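Long-range contacts in Non-reducing end beta-L-arabinofuranosidase (Bacteroides thetaiotaomicron, PDB 5MQO), which is a glycoside hydrolase of family GH127 that probably acts as an aceric acidase in the breakdown of complex plant pectin: residues N484-T492 / A502-P510; M577-E585 / Q596-L604. All blocks are in the same frame, centred on the assembly; numbering follows the deposited sequence.

Contact 1: residues N484-T492 / A502-P510; sequences NLYGANTLT and ALVQETDYP
Tyr486 turns the edge of its ring toward the face of Tyr509 in a T-shaped pair, the ring centroids 5.5 Å apart and the planes at 76°. Tyr486 CB lies over that same ring in a CH-pi contact, 3.8 Å from the Tyr509 centroid and shifted toward the CD2 rim. With CG anti to the backbone N (chi1 -159°), the Tyr509 ring continues toward Tyr486. The far end of Tyr486 is anchored by a hydrogen bond between its hydroxyl and Arg534 O.

Gln505 meets Tyr486 at the ring edge, crossing it at about a right angle, with NE2 in the ring plane and 3.5 Å from Tyr486 CD1. The other end of this amide, OE1, takes a weak hydrogen bond from Asn489 ND2 at 3.3 Å; Asn489 OD1 is bonded to Tyr474 OH. Thr507 packs CG2 against the Gly487 backbone, while its OG1, also hydrogen-bonded to Asn514 O, accepts from Tyr509 N at 3.1 Å, an ST turn that fixes the chain just ahead of the ring.

Strands 489-494 and 500-506 form a hairpin of the antiparallel sheet, between strands 44-46 and 514-521. Asn489 and Gln505 make a hydrogen-bonded pair, Gln505 N to Asn489 O measuring 2.8 Å, and Leu491 pairs likewise with Leu503, whose CD1 rests 3.9 Å from Leu491 CB. Thr490, Val504, Thr492 and Ala502 occupy the opposite face.

A serine in place of Tyr509 would probably open a gap beside Tyr486, whose CB and ring edge would lose their aromatic partner. The chemistry is thus divided: backbone bonds set the strand register, with a weak amide-amide bond spanning the strands beside them, whereas beyond the strands the segments are held largely by aromatic packing.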
loop_
_atom_site.group_PDB
_atom_site.type_symbol
_atom_site.label_atom_id
_atom_site.label_comp_id
_atom_site.label_asym_id
_atom_site.label_seq_id
_atom_site.Cartn_x
_atom_site.Cartn_y
_atom_site.Cartn_z
ATOM N N ASN A 484 -1.374 0.061 -14.872
ATOM C CA ASN A 484 -1.881 0.531 -13.611
ATOM C C ASN A 484 -0.947 1.473 -12.846
ATOM O O ASN A 484 -1.379 2.537 -12.426
ATOM C CB ASN A 484 -2.240 -0.678 -12.766
ATOM C CG ASN A 484 -3.454 -1.391 -13.304
ATOM O OD1 ASN A 484 -4.489 -0.778 -13.466
ATOM N ND2 ASN A 484 -3.332 -2.676 -13.590
ATOM N N LEU A 485 0.310 1.100 -12.637
ATOM C CA LEU A 485 1.253 2.003 -11.961
ATOM C C LEU A 485 2.371 2.347 -12.887
ATOM O O LEU A 485 3.209 1.495 -13.153
ATOM C CB LEU A 485 1.862 1.413 -10.687
ATOM C CG LEU A 485 0.966 1.009 -9.509
ATOM C CD1 LEU A 485 1.783 1.047 -8.222
ATOM C CD2 LEU A 485 -0.307 1.839 -9.393
ATOM N N TYR A 486 2.389 3.616 -13.322
ATOM C CA TYR A 486 3.402 4.145 -14.220
ATOM C C TYR A 486 4.768 4.239 -13.543
ATOM O O TYR A 486 4.883 4.550 -12.354
ATOM C CB TYR A 486 2.967 5.513 -14.816
ATOM C CG TYR A 486 1.631 5.440 -15.551
ATOM C CD1 TYR A 486 1.475 4.603 -16.660
ATOM C CD2 TYR A 486 0.526 6.175 -15.135
ATOM C CE1 TYR A 486 0.265 4.483 -17.322
ATOM C CE2 TYR A 486 -0.701 6.058 -15.802
ATOM C CZ TYR A 486 -0.822 5.201 -16.890
ATOM O OH TYR A 486 -1.996 5.041 -17.581
ATOM N N GLY A 487 5.804 3.983 -14.334
ATOM C CA GLY A 487 7.198 3.951 -13.880
ATOM C C GLY A 487 8.028 3.220 -14.932
ATOM O O GLY A 487 7.534 2.300 -15.604
ATOM N N ALA A 488 9.283 3.633 -15.085
ATOM C CA ALA A 488 10.129 3.079 -16.119
ATOM C C ALA A 488 10.338 1.607 -15.832
ATOM O O ALA A 488 10.720 1.261 -14.715
ATOM C CB ALA A 488 11.454 3.797 -16.144
ATOM N N ASN A 489 10.072 0.757 -16.830
ATOM C CA ASN A 489 10.129 -0.683 -16.667
ATOM C C ASN A 489 10.186 -1.468 -17.990
ATOM O O ASN A 489 9.817 -0.958 -19.038
ATOM C CB ASN A 489 8.901 -1.158 -15.861
ATOM C CG ASN A 489 7.591 -1.060 -16.652
ATOM O OD1 ASN A 489 7.393 -1.738 -17.673
ATOM N ND2 ASN A 489 6.686 -0.245 -16.168
ATOM N N THR A 490 10.624 -2.726 -17.902
ATOM C CA THR A 490 10.305 -3.741 -18.907
ATOM C C THR A 490 9.179 -4.666 -18.423
ATOM O O THR A 490 9.085 -4.974 -17.242
ATOM C CB THR A 490 11.512 -4.629 -19.243
ATOM O OG1 THR A 490 11.954 -5.291 -18.058
ATOM C CG2 THR A 490 12.642 -3.819 -19.833
ATOM N N LEU A 491 8.336 -5.102 -19.355
ATOM C CA LEU A 491 7.410 -6.205 -19.147
ATOM C C LEU A 491 7.578 -7.240 -20.248
ATOM O O LEU A 491 7.441 -6.893 -21.421
ATOM C CB LEU A 491 5.976 -5.702 -19.184
ATOM C CG LEU A 491 4.854 -6.735 -19.363
ATOM C CD1 LEU A 491 4.866 -7.767 -18.242
ATOM C CD2 LEU A 491 3.529 -6.009 -19.405
ATOM N N THR A 492 7.853 -8.492 -19.856
ATOM C CA THR A 492 7.795 -9.659 -20.749
ATOM C C THR A 492 6.876 -10.730 -20.146
ATOM O O THR A 492 7.235 -11.433 -19.201
ATOM C CB THR A 492 9.192 -10.244 -21.038
ATOM O OG1 THR A 492 9.706 -10.846 -19.860
ATOM C CG2 THR A 492 10.186 -9.143 -21.449
ATOM N N ALA A 502 6.661 -8.559 -25.262
ATOM C CA ALA A 502 7.557 -7.776 -24.421
ATOM C C ALA A 502 7.328 -6.322 -24.706
ATOM O O ALA A 502 7.143 -5.955 -25.858
ATOM C CB ALA A 502 8.995 -8.137 -24.698
ATOM N N LEU A 503 7.317 -5.486 -23.678
ATOM C CA LEU A 503 7.255 -4.060 -23.932
ATOM C C LEU A 503 8.172 -3.264 -23.004
ATOM O O LEU A 503 8.679 -3.766 -22.011
ATOM C CB LEU A 503 5.802 -3.563 -23.942
ATOM C CG LEU A 503 4.921 -3.766 -22.701
ATOM C CD1 LEU A 503 5.192 -2.730 -21.614
ATOM C CD2 LEU A 503 3.454 -3.726 -23.090
ATOM N N VAL A 504 8.423 -2.031 -23.397
ATOM C CA VAL A 504 9.309 -1.139 -22.675
ATOM C C VAL A 504 8.553 0.151 -22.367
ATOM O O VAL A 504 7.985 0.785 -23.268
ATOM C CB VAL A 504 10.585 -0.822 -23.477
ATOM C CG1 VAL A 504 11.595 -0.103 -22.601
ATOM C CG2 VAL A 504 11.190 -2.108 -23.996
ATOM N N GLN A 505 8.562 0.525 -21.089
ATOM C CA GLN A 505 7.871 1.703 -20.600
ATOM C C GLN A 505 8.926 2.725 -20.253
ATOM O O GLN A 505 9.821 2.426 -19.465
ATOM C CB GLN A 505 7.042 1.348 -19.361
ATOM C CG GLN A 505 6.325 2.557 -18.731
ATOM C CD GLN A 505 5.039 2.203 -17.996
ATOM O OE1 GLN A 505 4.488 1.121 -18.154
ATOM N NE2 GLN A 505 4.557 3.113 -17.222
ATOM N N GLU A 506 8.833 3.915 -20.840
ATOM C CA GLU A 506 9.772 4.987 -20.540
ATOM C C GLU A 506 8.982 6.162 -20.019
ATOM O O GLU A 506 7.987 6.540 -20.628
ATOM C CB GLU A 506 10.550 5.376 -21.783
ATOM C CG GLU A 506 11.036 4.180 -22.606
ATOM C CD GLU A 506 12.011 4.586 -23.699
ATOM O OE1 GLU A 506 11.565 4.986 -24.806
ATOM O OE2 GLU A 506 13.227 4.521 -23.428
ATOM N N THR A 507 9.405 6.703 -18.874
ATOM C CA THR A 507 8.760 7.874 -18.246
ATOM C C THR A 507 9.532 8.344 -17.016
ATOM O O THR A 507 10.207 7.524 -16.390
ATOM C CB THR A 507 7.330 7.564 -17.799
ATOM O OG1 THR A 507 6.794 8.724 -17.169
ATOM C CG2 THR A 507 7.278 6.335 -16.828
ATOM N N ASP A 508 9.428 9.629 -16.657
ATOM C CA ASP A 508 10.103 10.118 -15.436
ATOM C C ASP A 508 9.105 10.242 -14.279
ATOM O O ASP A 508 9.410 10.829 -13.247
ATOM C CB ASP A 508 10.891 11.430 -15.676
ATOM C CG ASP A 508 11.940 11.746 -14.538
ATOM O OD1 ASP A 508 12.517 10.808 -13.930
ATOM O OD2 ASP A 508 12.195 12.953 -14.247
ATOM N N TYR A 509 7.916 9.662 -14.469
ATOM C CA TYR A 509 6.861 9.517 -13.441
ATOM C C TYR A 509 7.484 8.979 -12.148
ATOM O O TYR A 509 8.418 8.173 -12.217
ATOM C CB TYR A 509 5.786 8.532 -13.948
ATOM C CG TYR A 509 4.410 8.602 -13.300
ATOM C CD1 TYR A 509 3.406 9.436 -13.804
ATOM C CD2 TYR A 509 4.096 7.809 -12.220
ATOM C CE1 TYR A 509 2.143 9.477 -13.221
ATOM C CE2 TYR A 509 2.839 7.856 -11.641
ATOM C CZ TYR A 509 1.865 8.685 -12.133
ATOM O OH TYR A 509 0.629 8.699 -11.515
ATOM N N PRO A 510 7.042 9.441 -10.979
ATOM C CA PRO A 510 5.983 10.428 -10.781
ATOM C C PRO A 510 6.362 11.911 -11.010
ATOM O O PRO A 510 5.499 12.782 -10.851
ATOM C CB PRO A 510 5.637 10.221 -9.311
ATOM C CG PRO A 510 6.968 9.940 -8.694
ATOM C CD PRO A 510 7.756 9.161 -9.726
#

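Contact 2: residues M577-E585 / Q596-L604; sequences MDMPVCLLE and QVVVKRGPL
Leu583 and Val597 pack obliquely, with Leu583 CB 3.5 Å from Val597 CG2; CG2, anti to its backbone N, is the valine branch that meets Leu583. On the same face Val581 CG1 meets Val599 CG1 at 4.0 Å. The other face carries a second apolar cluster, in which Leu584 sets CB against Val598 CG1 at 3.6 Å and crosses the aliphatic part of Lys600 at a slant, its CD2 3.7 Å from Lys600 CD.

Between these layers the backbones pair antiparallel. Cys582 with Lys600 and Leu584 with Val598 are the hydrogen-bonded pairs, the Cys582 N to Lys600 O bond being nearly straight at 2.8 Å.

Toward the polar edge, Arg601 leaves with CG anti to the backbone N (chi1 176°), stays extended to NE and crosses Met579 at about a right angle. Met579 SD sits over the centre of one guanidinium face, 4.1 Å from Arg601 CZ, while Arg601 NE gives a weak, bent hydrogen bond to Met579 O at 3.2 Å. The stronger polar grip is outside the pair, from Arg601 NH1 to Trp511 O. Met579 CG also presses on Gly602 CA at 3.6 Å, where the chain enters a type II' turn spanning Arg601 to Leu604 with a positive phi (59°) at the glycine.

The hairpin belongs to the C-terminal domain's mixed sheet: strand 596-601 bonds through Val597 to Met694 of strand 690-697 and through Val599 to Tyr606 of strand 604-609. Leu645 of strand 640-651 covers Val581 and Val599, and within the turn Pro603 O accepts from Asn414 ND2 of helix 402-416.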
loop_
_atom_site.group_PDB
_atom_site.type_symbol
_atom_site.label_atom_id
_atom_site.label_comp_id
_atom_site.label_asym_id
_atom_site.label_seq_id
_atom_site.Cartn_x
_atom_site.Cartn_y
_atom_site.Cartn_z
ATOM N N MET A 577 -0.124 13.043 -19.652
ATOM C CA MET A 577 -1.020 13.507 -18.568
ATOM C C MET A 577 -0.548 14.872 -18.144
ATOM O O MET A 577 0.630 15.048 -17.915
ATOM C CB MET A 577 -0.969 12.563 -17.345
ATOM C CG MET A 577 -1.570 11.174 -17.578
ATOM S SD MET A 577 -1.089 9.847 -16.418
ATOM C CE MET A 577 0.584 9.523 -16.938
ATOM N N ASP A 578 -1.443 15.847 -18.078
ATOM C CA ASP A 578 -1.100 17.113 -17.440
ATOM C C ASP A 578 -0.923 16.841 -15.977
ATOM O O ASP A 578 -1.731 16.151 -15.373
ATOM C CB ASP A 578 -2.200 18.151 -17.585
ATOM C CG ASP A 578 -2.167 18.857 -18.918
ATOM O OD1 ASP A 578 -1.433 18.418 -19.857
ATOM O OD2 ASP A 578 -2.904 19.867 -19.011
ATOM N N MET A 579 0.124 17.404 -15.407
ATOM C CA MET A 579 0.450 17.174 -14.027
ATOM C C MET A 579 0.716 18.501 -13.334
ATOM O O MET A 579 1.813 18.776 -12.874
ATOM C CB MET A 579 1.643 16.233 -13.956
ATOM C CG MET A 579 1.879 15.728 -12.555
ATOM S SD MET A 579 3.363 14.763 -12.404
ATOM C CE MET A 579 2.769 13.214 -13.035
ATOM N N PRO A 580 -0.299 19.344 -13.245
ATOM C CA PRO A 580 -0.124 20.620 -12.532
ATOM C C PRO A 580 -0.085 20.453 -11.019
ATOM O O PRO A 580 -0.306 19.359 -10.515
ATOM C CB PRO A 580 -1.387 21.383 -12.894
ATOM C CG PRO A 580 -2.428 20.302 -12.991
ATOM C CD PRO A 580 -1.706 19.116 -13.626
ATOM N N VAL A 581 0.204 21.543 -10.317
ATOM C CA VAL A 581 0.177 21.590 -8.855
ATOM C C VAL A 581 -1.271 21.739 -8.474
ATOM O O VAL A 581 -1.961 22.557 -9.068
ATOM C CB VAL A 581 0.996 22.779 -8.319
ATOM C CG1 VAL A 581 0.623 23.142 -6.893
ATOM C CG2 VAL A 581 2.484 22.483 -8.410
ATOM N N CYS A 582 -1.728 20.927 -7.514
ATOM C CA CYS A 582 -3.105 20.999 -6.996
ATOM C C CYS A 582 -3.165 21.371 -5.548
ATOM O O CYS A 582 -2.332 20.923 -4.758
ATOM C CB CYS A 582 -3.846 19.684 -7.147
ATOM S SG CYS A 582 -4.361 19.533 -8.827
ATOM N N LEU A 583 -4.184 22.170 -5.228
ATOM C CA LEU A 583 -4.521 22.531 -3.871
ATOM C C LEU A 583 -5.839 21.846 -3.586
ATOM O O LEU A 583 -6.777 22.028 -4.342
ATOM C CB LEU A 583 -4.650 24.047 -3.738
ATOM C CG LEU A 583 -3.334 24.795 -3.461
ATOM C CD1 LEU A 583 -2.243 24.467 -4.474
ATOM C CD2 LEU A 583 -3.587 26.293 -3.432
ATOM N N LEU A 584 -5.909 21.050 -2.518
ATOM C CA LEU A 584 -7.094 20.285 -2.219
ATOM C C LEU A 584 -7.647 20.760 -0.898
ATOM O O LEU A 584 -6.873 21.073 0.000
ATOM C CB LEU A 584 -6.758 18.789 -2.126
ATOM C CG LEU A 584 -6.534 17.981 -3.415
ATOM C CD1 LEU A 584 -5.286 18.436 -4.135
ATOM C CD2 LEU A 584 -6.399 16.505 -3.103
ATOM N N GLU A 585 -8.979 20.784 -0.778
ATOM C CA GLU A 585 -9.670 20.998 0.502
ATOM C C GLU A 585 -10.441 19.719 0.863
ATOM O O GLU A 585 -10.605 18.820 0.027
ATOM C CB GLU A 585 -10.648 22.173 0.410
ATOM C CG GLU A 585 -11.938 21.812 -0.335
ATOM C CD GLU A 585 -12.803 22.994 -0.705
ATOM O OE1 GLU A 585 -12.943 23.897 0.133
ATOM O OE2 GLU A 585 -13.357 22.997 -1.830
ATOM N N GLN A 596 -8.216 24.410 5.492
ATOM C CA GLN A 596 -6.796 24.170 5.318
ATOM C C GLN A 596 -6.638 23.485 3.981
ATOM O O GLN A 596 -7.611 22.979 3.386
ATOM C CB GLN A 596 -6.234 23.324 6.485
ATOM C CG GLN A 596 -6.207 24.079 7.834
ATOM C CD GLN A 596 -6.120 23.178 9.075
ATOM O OE1 GLN A 596 -5.021 22.697 9.433
ATOM N NE2 GLN A 596 -7.265 22.983 9.768
ATOM N N VAL A 597 -5.408 23.479 3.495
ATOM C CA VAL A 597 -5.153 23.005 2.167
ATOM C C VAL A 597 -3.999 22.041 2.275
ATOM O O VAL A 597 -3.135 22.187 3.142
ATOM C CB VAL A 597 -4.908 24.203 1.200
ATOM C CG1 VAL A 597 -3.791 25.101 1.694
ATOM C CG2 VAL A 597 -4.601 23.777 -0.228
ATOM N N VAL A 598 -4.046 21.035 1.412
ATOM C CA VAL A 598 -2.959 20.099 1.154
ATOM C C VAL A 598 -2.570 20.225 -0.333
ATOM O O VAL A 598 -3.447 20.389 -1.203
ATOM C CB VAL A 598 -3.359 18.637 1.441
ATOM C CG1 VAL A 598 -4.580 18.203 0.625
ATOM C CG2 VAL A 598 -2.195 17.692 1.154
ATOM N N VAL A 599 -1.266 20.111 -0.606
ATOM C CA VAL A 599 -0.727 20.278 -1.945
ATOM C C VAL A 599 -0.363 18.933 -2.549
ATOM O O VAL A 599 0.518 18.253 -2.044
ATOM C CB VAL A 599 0.568 21.131 -1.932
ATOM C CG1 VAL A 599 1.087 21.317 -3.353
ATOM C CG2 VAL A 599 0.347 22.475 -1.250
ATOM N N LYS A 600 -1.002 18.569 -3.648
ATOM C CA LYS A 600 -0.570 17.425 -4.465
ATOM C C LYS A 600 0.068 17.924 -5.765
ATOM O O LYS A 600 -0.154 19.063 -6.191
ATOM C CB LYS A 600 -1.755 16.510 -4.803
ATOM C CG LYS A 600 -2.342 15.747 -3.606
ATOM C CD LYS A 600 -3.368 14.640 -3.952
ATOM C CE LYS A 600 -2.686 13.387 -4.476
ATOM N NZ LYS A 600 -3.607 12.281 -4.787
ATOM N N ARG A 601 0.888 17.068 -6.358
ATOM C CA ARG A 601 1.292 17.185 -7.755
ATOM C C ARG A 601 1.310 15.776 -8.307
ATOM O O ARG A 601 2.066 14.904 -7.828
ATOM C CB ARG A 601 2.668 17.839 -7.908
ATOM C CG ARG A 601 3.164 17.889 -9.340
ATOM C CD ARG A 601 4.199 18.978 -9.612
ATOM N NE ARG A 601 4.447 19.000 -11.063
ATOM C CZ ARG A 601 5.383 18.297 -11.717
ATOM N NH1 ARG A 601 6.292 17.529 -11.085
ATOM N NH2 ARG A 601 5.424 18.390 -13.039
ATOM N N GLY A 602 0.460 15.534 -9.297
ATOM C CA GLY A 602 0.282 14.181 -9.749
ATOM C C GLY A 602 -0.193 13.363 -8.555
ATOM O O GLY A 602 -1.139 13.807 -7.857
ATOM N N PRO A 603 0.468 12.201 -8.293
ATOM C CA PRO A 603 0.098 11.266 -7.230
ATOM C C PRO A 603 0.748 11.513 -5.880
ATOM O O PRO A 603 0.396 10.815 -4.901
ATOM C CB PRO A 603 0.572 9.925 -7.772
ATOM C CG PRO A 603 1.810 10.268 -8.537
ATOM C CD PRO A 603 1.596 11.665 -9.096
ATOM N N LEU A 604 1.664 12.472 -5.799
ATOM C CA LEU A 604 2.391 12.708 -4.551
ATOM C C LEU A 604 1.718 13.771 -3.726
ATOM O O LEU A 604 1.469 14.870 -4.197
ATOM C CB LEU A 604 3.837 13.121 -4.811
ATOM C CG LEU A 604 4.691 12.068 -5.536
ATOM C CD1 LEU A 604 6.099 12.600 -5.759
ATOM C CD2 LEU A 604 4.753 10.734 -4.800
#

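Both contacts are antiparallel beta hairpins, but in different sheets: contact 1 in the antiparallel sheet of the middle domain, contact 2 in the mixed sheet of the C-terminal domain. Contact 1 is the more buried, with an aromatic pair beyond its strands and an amide pair on them; contact 2 is partly exposed, lined by branched aliphatic side chains and edged by an arginine and a methionine. Their centres lie about 23 Å apart, yet segment 577-585 starts in the sheet of contact 1, with Met577 CE on the Tyr486 ring, and passes into that of contact 2. Tyr509, Met579 and Pro603 meet at the junction, and helix 402-416 borders both contacts.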